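Local coordinates for metallophosphoesterase (Sphaerobacter thermophilus, PDB 3RQZ), which is a zinc-binding metallophosphoesterase of the calcineurin-like superfamily and probably acts as a phosphatase, at residues I6-D11 with I186-V191; S24-V29 with A201-F206. One frame throughout, in Å; residues are numbered along the deposited sequence.

Contact 1 (I6-D11 with I186-V191). With ZN (zinc ion), chain D.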
ATOM      1  N   ILE A   6       6.765  12.381  -6.823  1.00 29.87           N
ATOM      2  CA  ILE A   6       6.481  11.684  -5.560  1.00 27.57           C
ATOM      3  C   ILE A   6       6.133  10.229  -5.786  1.00 25.66           C
ATOM      4  O   ILE A   6       5.239   9.926  -6.571  1.00 24.89           O
ATOM      5  CB  ILE A   6       5.303  12.337  -4.796  1.00 27.64           C
ATOM      6  CG1 ILE A   6       5.635  13.794  -4.486  1.00 28.77           C
ATOM      7  CG2 ILE A   6       4.968  11.529  -3.507  1.00 27.30           C
ATOM      8  CD1 ILE A   6       4.483  14.584  -3.977  1.00 29.07           C
ATOM      9  N   LEU A   7       6.857   9.338  -5.111  1.00 23.86           N
ATOM     10  CA  LEU A   7       6.570   7.913  -5.178  1.00 22.93           C
ATOM     11  C   LEU A   7       5.487   7.559  -4.156  1.00 22.70           C
ATOM     12  O   LEU A   7       5.644   7.809  -2.988  1.00 22.95           O
ATOM     13  CB  LEU A   7       7.865   7.095  -4.969  1.00 21.74           C
ATOM     14  CG  LEU A   7       7.701   5.580  -4.756  1.00 22.12           C
ATOM     15  CD1 LEU A   7       7.090   4.882  -5.987  1.00 22.65           C
ATOM     16  CD2 LEU A   7       9.023   4.913  -4.417  1.00 21.04           C
ATOM     17  N   ILE A   8       4.393   6.976  -4.614  1.00 22.36           N
ATOM     18  CA  ILE A   8       3.328   6.539  -3.722  1.00 21.89           C
ATOM     19  C   ILE A   8       3.271   5.022  -3.705  1.00 21.51           C
ATOM     20  O   ILE A   8       3.123   4.391  -4.759  1.00 21.42           O
ATOM     21  CB  ILE A   8       1.948   7.128  -4.128  1.00 21.93           C
ATOM     22  CG1 ILE A   8       2.038   8.675  -4.199  1.00 21.70           C
ATOM     23  CG2 ILE A   8       0.844   6.644  -3.131  1.00 21.04           C
ATOM     24  CD1 ILE A   8       0.727   9.366  -4.544  1.00 22.94           C
ATOM     25  N   ILE A   9       3.393   4.438  -2.511  1.00 21.03           N
ATOM     26  CA  ILE A   9       3.399   2.985  -2.362  1.00 20.64           C
ATOM     27  C   ILE A   9       2.426   2.546  -1.279  1.00 20.40           C
ATOM     28  O   ILE A   9       2.094   3.315  -0.347  1.00 19.89           O
ATOM     29  CB  ILE A   9       4.844   2.388  -2.033  1.00 20.62           C
ATOM     30  CG1 ILE A   9       5.432   2.996  -0.727  1.00 22.07           C
ATOM     31  CG2 ILE A   9       5.783   2.550  -3.248  1.00 22.45           C
ATOM     32  CD1 ILE A   9       6.791   2.420  -0.299  1.00 23.99           C
ATOM     33  N   SER A  10       1.981   1.308  -1.396  1.00 19.54           N
ATOM     34  CA  SER A  10       1.085   0.725  -0.423  1.00 19.74           C
ATOM     35  C   SER A  10       1.291  -0.776  -0.380  1.00 19.96           C
ATOM     36  O   SER A  10       1.738  -1.385  -1.374  1.00 21.16           O
ATOM     37  CB  SER A  10      -0.373   1.043  -0.786  1.00 19.85           C
ATOM     38  OG  SER A  10      -1.251   0.701   0.274  1.00 21.61           O
ATOM     39  N   ASP A  11       0.971  -1.371   0.766  1.00 19.13           N
ATOM     40  CA  ASP A  11       0.852  -2.821   0.879  1.00 19.68           C
ATOM     41  C   ASP A  11       2.147  -3.529   0.481  1.00 19.35           C
ATOM     42  O   ASP A  11       2.164  -4.497  -0.291  1.00 19.54           O
ATOM     43  CB  ASP A  11      -0.406  -3.324   0.114  1.00 19.80           C
ATOM     44  CG  ASP A  11      -1.699  -2.689   0.638  1.00 20.83           C
ATOM     45  OD1 ASP A  11      -2.190  -3.121   1.714  1.00 21.79           O
ATOM     46  OD2 ASP A  11      -2.221  -1.743  -0.013  1.00 22.67           O
ATOM     47  N   ILE A 186      -7.716   7.481  -5.653  1.00 23.03           N
ATOM     48  CA  ILE A 186      -6.619   6.882  -6.417  1.00 22.92           C
ATOM     49  C   ILE A 186      -5.919   5.868  -5.540  1.00 22.00           C
ATOM     50  O   ILE A 186      -5.595   6.188  -4.399  1.00 21.45           O
ATOM     51  CB  ILE A 186      -5.530   7.972  -6.785  1.00 23.38           C
ATOM     52  CG1 ILE A 186      -6.107   9.119  -7.634  1.00 25.85           C
ATOM     53  CG2 ILE A 186      -4.302   7.347  -7.479  1.00 22.70           C
ATOM     54  CD1 ILE A 186      -6.616   8.674  -8.913  1.00 31.67           C
ATOM     55  N   ASN A 187      -5.676   4.659  -6.079  1.00 21.96           N
ATOM     56  CA  ASN A 187      -5.007   3.557  -5.379  1.00 20.96           C
ATOM     57  C   ASN A 187      -3.771   3.158  -6.205  1.00 21.22           C
ATOM     58  O   ASN A 187      -3.884   2.871  -7.404  1.00 21.18           O
ATOM     59  CB  ASN A 187      -5.999   2.354  -5.221  1.00 20.98           C
ATOM     60  CG  ASN A 187      -5.499   1.266  -4.279  1.00 19.89           C
ATOM     61  OD1 ASN A 187      -4.296   0.933  -4.252  1.00 20.78           O
ATOM     62  ND2 ASN A 187      -6.438   0.649  -3.533  1.00 20.43           N
ATOM     63  N   PRO A 188      -2.571   3.192  -5.593  1.00 20.38           N
ATOM     64  CA  PRO A 188      -1.354   2.807  -6.317  1.00 20.73           C
ATOM     65  C   PRO A 188      -1.168   1.289  -6.495  1.00 21.00           C
ATOM     66  O   PRO A 188      -0.161   0.863  -7.087  1.00 21.74           O
ATOM     67  CB  PRO A 188      -0.250   3.358  -5.414  1.00 20.56           C
ATOM     68  CG  PRO A 188      -0.833   3.162  -4.014  1.00 20.09           C
ATOM     69  CD  PRO A 188      -2.271   3.620  -4.212  1.00 19.37           C
ATOM     70  N   GLY A 189      -2.116   0.488  -5.995  1.00 20.67           N
ATOM     71  CA  GLY A 189      -1.965  -0.990  -5.987  1.00 20.95           C
ATOM     72  C   GLY A 189      -1.003  -1.397  -4.870  1.00 20.80           C
ATOM     73  O   GLY A 189      -0.635  -0.568  -4.022  1.00 21.11           O
ATOM     74  N   ALA A 190      -0.587  -2.658  -4.862  1.00 20.51           N
ATOM     75  CA  ALA A 190       0.319  -3.155  -3.819  1.00 20.16           C
ATOM     76  C   ALA A 190       1.699  -3.347  -4.369  1.00 20.15           C
ATOM     77  O   ALA A 190       1.869  -3.880  -5.473  1.00 20.52           O
ATOM     78  CB  ALA A 190      -0.148  -4.461  -3.245  1.00 19.55           C
ATOM     79  N   VAL A 191       2.681  -2.906  -3.598  1.00 19.89           N
ATOM     80  CA  VAL A 191       4.073  -3.264  -3.884  1.00 20.19           C
ATOM     81  C   VAL A 191       4.302  -4.765  -3.676  1.00 21.53           C
ATOM     82  O   VAL A 191       4.977  -5.420  -4.482  1.00 22.42           O
ATOM     83  CB  VAL A 191       5.009  -2.524  -2.946  1.00 20.40           C
ATOM     84  CG1 VAL A 191       6.425  -3.169  -2.941  1.00 20.30           C
ATOM     85  CG2 VAL A 191       5.027  -0.977  -3.313  1.00 18.69           C
TER
HETATM   86 ZN    ZN D 301      -2.743  -5.022   2.593  1.00 29.84          ZN
HETATM   87  O   HOH W   1       1.860   0.484  -4.153  1.00 24.52           O
HETATM   88  O   HOH W   2      -3.724  -1.369  -2.631  1.00 22.65           O
HETATM   89  O   HOH W   3      -4.213  -6.838   3.332  1.00 26.74           O

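Contact 2 (S24-V29 with A201-F206)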
ATOM      1  N   SER A  24      14.286   1.074  -7.092  1.00 31.15           N
ATOM      2  CA  SER A  24      15.187   1.248  -8.241  1.00 33.16           C
ATOM      3  C   SER A  24      14.369   1.665  -9.462  1.00 33.00           C
ATOM      4  O   SER A  24      14.817   2.513 -10.217  1.00 34.30           O
ATOM      5  CB  SER A  24      16.048   0.011  -8.607  1.00 33.87           C
ATOM      6  OG  SER A  24      16.167  -0.940  -7.555  1.00 38.02           O
ATOM      7  N   ASP A  25      13.184   1.089  -9.648  1.00 31.89           N
ATOM      8  CA  ASP A  25      12.359   1.412 -10.832  1.00 31.81           C
ATOM      9  C   ASP A  25      11.869   2.872 -10.850  1.00 31.64           C
ATOM     10  O   ASP A  25      11.816   3.486 -11.908  1.00 31.36           O
ATOM     11  CB  ASP A  25      11.152   0.460 -10.962  1.00 31.58           C
ATOM     12  CG  ASP A  25      10.605   0.395 -12.385  1.00 32.92           C
ATOM     13  OD1 ASP A  25      11.387   0.018 -13.298  1.00 34.35           O
ATOM     14  OD2 ASP A  25       9.407   0.724 -12.598  1.00 30.74           O
ATOM     15  N   ALA A  26      11.522   3.408  -9.682  1.00 31.06           N
ATOM     16  CA  ALA A  26      10.897   4.734  -9.567  1.00 31.26           C
ATOM     17  C   ALA A  26      11.756   5.901 -10.055  1.00 32.60           C
ATOM     18  O   ALA A  26      11.218   6.954 -10.408  1.00 33.22           O
ATOM     19  CB  ALA A  26      10.484   4.989  -8.150  1.00 29.33           C
ATOM     20  N   GLY A  27      13.076   5.740 -10.013  1.00 33.81           N
ATOM     21  CA  GLY A  27      13.985   6.781 -10.471  1.00 35.65           C
ATOM     22  C   GLY A  27      14.172   7.873  -9.444  1.00 36.22           C
ATOM     23  O   GLY A  27      14.055   7.631  -8.234  1.00 36.70           O
ATOM     24  N   ARG A  28      14.457   9.076  -9.935  1.00 37.22           N
ATOM     25  CA  ARG A  28      14.635  10.267  -9.113  1.00 37.65           C
ATOM     26  C   ARG A  28      13.287  10.737  -8.553  1.00 36.57           C
ATOM     27  O   ARG A  28      12.424  11.243  -9.284  1.00 36.21           O
ATOM     28  CB  ARG A  28      15.321  11.367  -9.949  1.00 39.67           C
ATOM     29  CG  ARG A  28      15.375  12.763  -9.303  1.00 42.98           C
ATOM     30  CD  ARG A  28      15.399  13.910 -10.360  1.00 48.02           C
ATOM     31  NE  ARG A  28      14.104  14.132 -11.040  1.00 52.48           N
ATOM     32  CZ  ARG A  28      13.129  14.967 -10.640  1.00 53.35           C
ATOM     33  NH1 ARG A  28      13.239  15.704  -9.527  1.00 53.90           N
ATOM     34  NH2 ARG A  28      12.019  15.070 -11.364  1.00 52.22           N
ATOM     35  N   VAL A  29      13.090  10.538  -7.252  1.00 35.15           N
ATOM     36  CA  VAL A  29      11.870  11.043  -6.599  1.00 34.30           C
ATOM     37  C   VAL A  29      12.167  12.003  -5.440  1.00 33.37           C
ATOM     38  O   VAL A  29      13.179  11.870  -4.754  1.00 33.25           O
ATOM     39  CB  VAL A  29      10.870   9.928  -6.199  1.00 34.72           C
ATOM     40  CG1 VAL A  29      10.356   9.227  -7.444  1.00 34.61           C
ATOM     41  CG2 VAL A  29      11.470   8.923  -5.215  1.00 34.51           C
ATOM     42  N   ALA A 201       4.906  -5.980  -9.025  1.00 24.38           N
ATOM     43  CA  ALA A 201       4.750  -4.912  -8.047  1.00 23.63           C
ATOM     44  C   ALA A 201       4.095  -3.690  -8.690  1.00 23.50           C
ATOM     45  O   ALA A 201       4.262  -3.411  -9.903  1.00 24.67           O
ATOM     46  CB  ALA A 201       6.093  -4.542  -7.467  1.00 23.38           C
ATOM     47  N   SER A 202       3.317  -2.987  -7.890  1.00 22.48           N
ATOM     48  CA  SER A 202       2.541  -1.845  -8.366  1.00 23.01           C
ATOM     49  C   SER A 202       2.862  -0.606  -7.542  1.00 22.54           C
ATOM     50  O   SER A 202       3.028  -0.672  -6.307  1.00 23.28           O
ATOM     51  CB  SER A 202       1.036  -2.168  -8.287  1.00 22.87           C
ATOM     52  OG  SER A 202       0.258  -1.132  -8.867  1.00 23.69           O
ATOM     53  N   TYR A 203       2.961   0.536  -8.218  1.00 22.01           N
ATOM     54  CA  TYR A 203       3.116   1.799  -7.508  1.00 21.95           C
ATOM     55  C   TYR A 203       2.639   2.928  -8.405  1.00 22.32           C
ATOM     56  O   TYR A 203       2.346   2.682  -9.590  1.00 22.86           O
ATOM     57  CB  TYR A 203       4.582   2.028  -7.107  1.00 22.10           C
ATOM     58  CG  TYR A 203       5.567   2.219  -8.270  1.00 23.60           C
ATOM     59  CD1 TYR A 203       6.167   1.111  -8.880  1.00 24.74           C
ATOM     60  CD2 TYR A 203       5.942   3.500  -8.705  1.00 23.15           C
ATOM     61  CE1 TYR A 203       7.118   1.269  -9.907  1.00 26.26           C
ATOM     62  CE2 TYR A 203       6.865   3.677  -9.732  1.00 25.05           C
ATOM     63  CZ  TYR A 203       7.455   2.565 -10.325  1.00 25.45           C
ATOM     64  OH  TYR A 203       8.376   2.745 -11.321  1.00 26.46           O
ATOM     65  N   ALA A 204       2.534   4.145  -7.845  1.00 21.53           N
ATOM     66  CA  ALA A 204       2.258   5.328  -8.659  1.00 23.00           C
ATOM     67  C   ALA A 204       3.294   6.418  -8.460  1.00 22.75           C
ATOM     68  O   ALA A 204       4.008   6.458  -7.430  1.00 21.75           O
ATOM     69  CB  ALA A 204       0.821   5.879  -8.408  1.00 22.35           C
ATOM     70  N   ILE A 205       3.388   7.279  -9.471  1.00 23.75           N
ATOM     71  CA  ILE A 205       4.177   8.497  -9.391  1.00 24.38           C
ATOM     72  C   ILE A 205       3.247   9.692  -9.524  1.00 25.53           C
ATOM     73  O   ILE A 205       2.518   9.833 -10.531  1.00 26.08           O
ATOM     74  CB  ILE A 205       5.224   8.573 -10.529  1.00 25.00           C
ATOM     75  CG1 ILE A 205       6.228   7.422 -10.410  1.00 25.13           C
ATOM     76  CG2 ILE A 205       5.938   9.923 -10.503  1.00 24.66           C
ATOM     77  CD1 ILE A 205       7.159   7.515  -9.186  1.00 27.75           C
ATOM     78  N   PHE A 206       3.299  10.568  -8.529  1.00 25.46           N
ATOM     79  CA  PHE A 206       2.411  11.736  -8.463  1.00 25.94           C
ATOM     80  C   PHE A 206       3.280  12.961  -8.690  1.00 26.41           C
ATOM     81  O   PHE A 206       4.316  13.117  -8.019  1.00 26.31           O
ATOM     82  CB  PHE A 206       1.726  11.748  -7.090  1.00 25.17           C
ATOM     83  CG  PHE A 206       0.823  12.936  -6.823  1.00 25.77           C
ATOM     84  CD1 PHE A 206       0.062  13.523  -7.842  1.00 27.15           C
ATOM     85  CD2 PHE A 206       0.717  13.449  -5.525  1.00 24.31           C
ATOM     86  CE1 PHE A 206      -0.778  14.652  -7.583  1.00 27.56           C
ATOM     87  CE2 PHE A 206      -0.115  14.582  -5.247  1.00 25.81           C
ATOM     88  CZ  PHE A 206      -0.876  15.167  -6.287  1.00 25.60           C
TER

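Contact 1 (I6-D11 with I186-V191)
The carboxylate of Asp11 is the flat group to start with: Asp11 CB, which carries it, rests 3.6 Å from Ala190 CB, while its two oxygens do separate jobs. Asp11 OD1 binds the zinc ion at 2.2 Å. Asp11 OD2 is met from above the carboxylate plane, 60° out of it, by OG of the preceding Ser10; it also accepts from water 2 and from the backbone N of His150, three donors that should resist rotation of the group. The amide oxygen of Asn187 lies across water 2, which donates to both Asn187 OD1 and Asp11 OD2. The same OD1 closes an Asx turn by accepting from Gly189 N at 2.8 Å, the donor tilted 24° from the carbonyl plane. The Pro188 side chain crosses that of Ile8 at about a right angle, its CG 4.0 Å from Ile8 CG2 and also against Ser10 CB, while Pro188 CB approaches Ile8 O.

In fold terms this is where the two sheets of the metallophosphoesterase sandwich meet. Strand 6-9 belongs to one and strand 184-188 to the other, and Asp11 opens the Asp-x-His motif that follows the first strand. His13, Asp37 and His152 complete the zinc site together with water 3; a second zinc ion lies close by, held by Asp37 and His150.

Past the proline, the backbone makes a direct link. Val191 N donates to Ser10 O at 2.9 Å in an almost straight bond (168° at the hydrogen), and Ala190 CA-H adds a contact to that oxygen. With CG2 anti to its carbonyl carbon, Val191 sets this methyl 3.6 Å from Ile9 CB. Water 1 bridges Ser10 N and Gly189 O, donating to the latter at 2.7 Å.

Contact 2 (S24-V29 with A201-F206)
Tyr203 reaches from strand 201-207 to the last turn of helix 16-26, where its hydroxyl donates to the carboxylate of Asp25. The bond is short, 2.6 Å from Tyr203 OH to Asp25 OD2, and arrives on the anti side of the oxygen, 33° out of the carboxylate plane. Carboxylate and ring stand almost perpendicular, with Asp25 OD2 at the ring edge. Tyr203 CG lies between the backbone N and the carbonyl carbon (chi1 66°), which carries the ring toward the helix.

The buried part lies beside that ring, where Ala26, Tyr203 and Ile205 come together; Asp25 and Val29 are partly exposed. Ala26 CB comes to 4.2 Å from Tyr203 CE2 and to 4.3 Å from Ile205 CD1. Ile205, its chi1 and chi2 both near -65°, folds CD1 back to the edge of the tyrosine ring, in plane with it, and this same methyl meets Val29 CG1 at 4.0 Å. Leu7 of strand 6-9 packs against Ala26, Val29 and Tyr203, and the ring of His216 from strand 212-218 meets that of Tyr203. The arrangement is a helix end laid over the sheet of an alpha/beta fold.

The solvent side is looser. After Ala26 the chain leaves the helix at Gly27, with positive phi, and Gly27 and Arg28 swing outward, exposed and without touching the strand, before Val29 turns back in. Arg5 donates hydrogen bonds to Ala26 O and Arg28 O, tying the two ends of the turn together.

Asp25 lies close to the negative end of the helix dipole, which would be expected to disfavour its charge; the short hydrogen bond donated by the Tyr203 hydroxyl would be expected to offset that effect and favour the ionised carboxylate.

From the N terminus the chain runs along strand 6-9 and, after the metal-binding turn at its end, through helix 16-26 to residues 24-29. Much later it returns along strand 184-188, and there contact 1 closes a loop of 174 residues. Only after leaving 186-191 does it reach strand 201-207, where contact 2 closes its own loop of 171 residues. The segments alternate, so the two loops cross. Contact 1 joins the two sheets next to the zinc site; contact 2 fixes a helix end on one of them. Strands 6-9 and 201-207 are antiparallel neighbours, and Pro188 O with Ser202 OG makes a further probable hydrogen bond between the contacts.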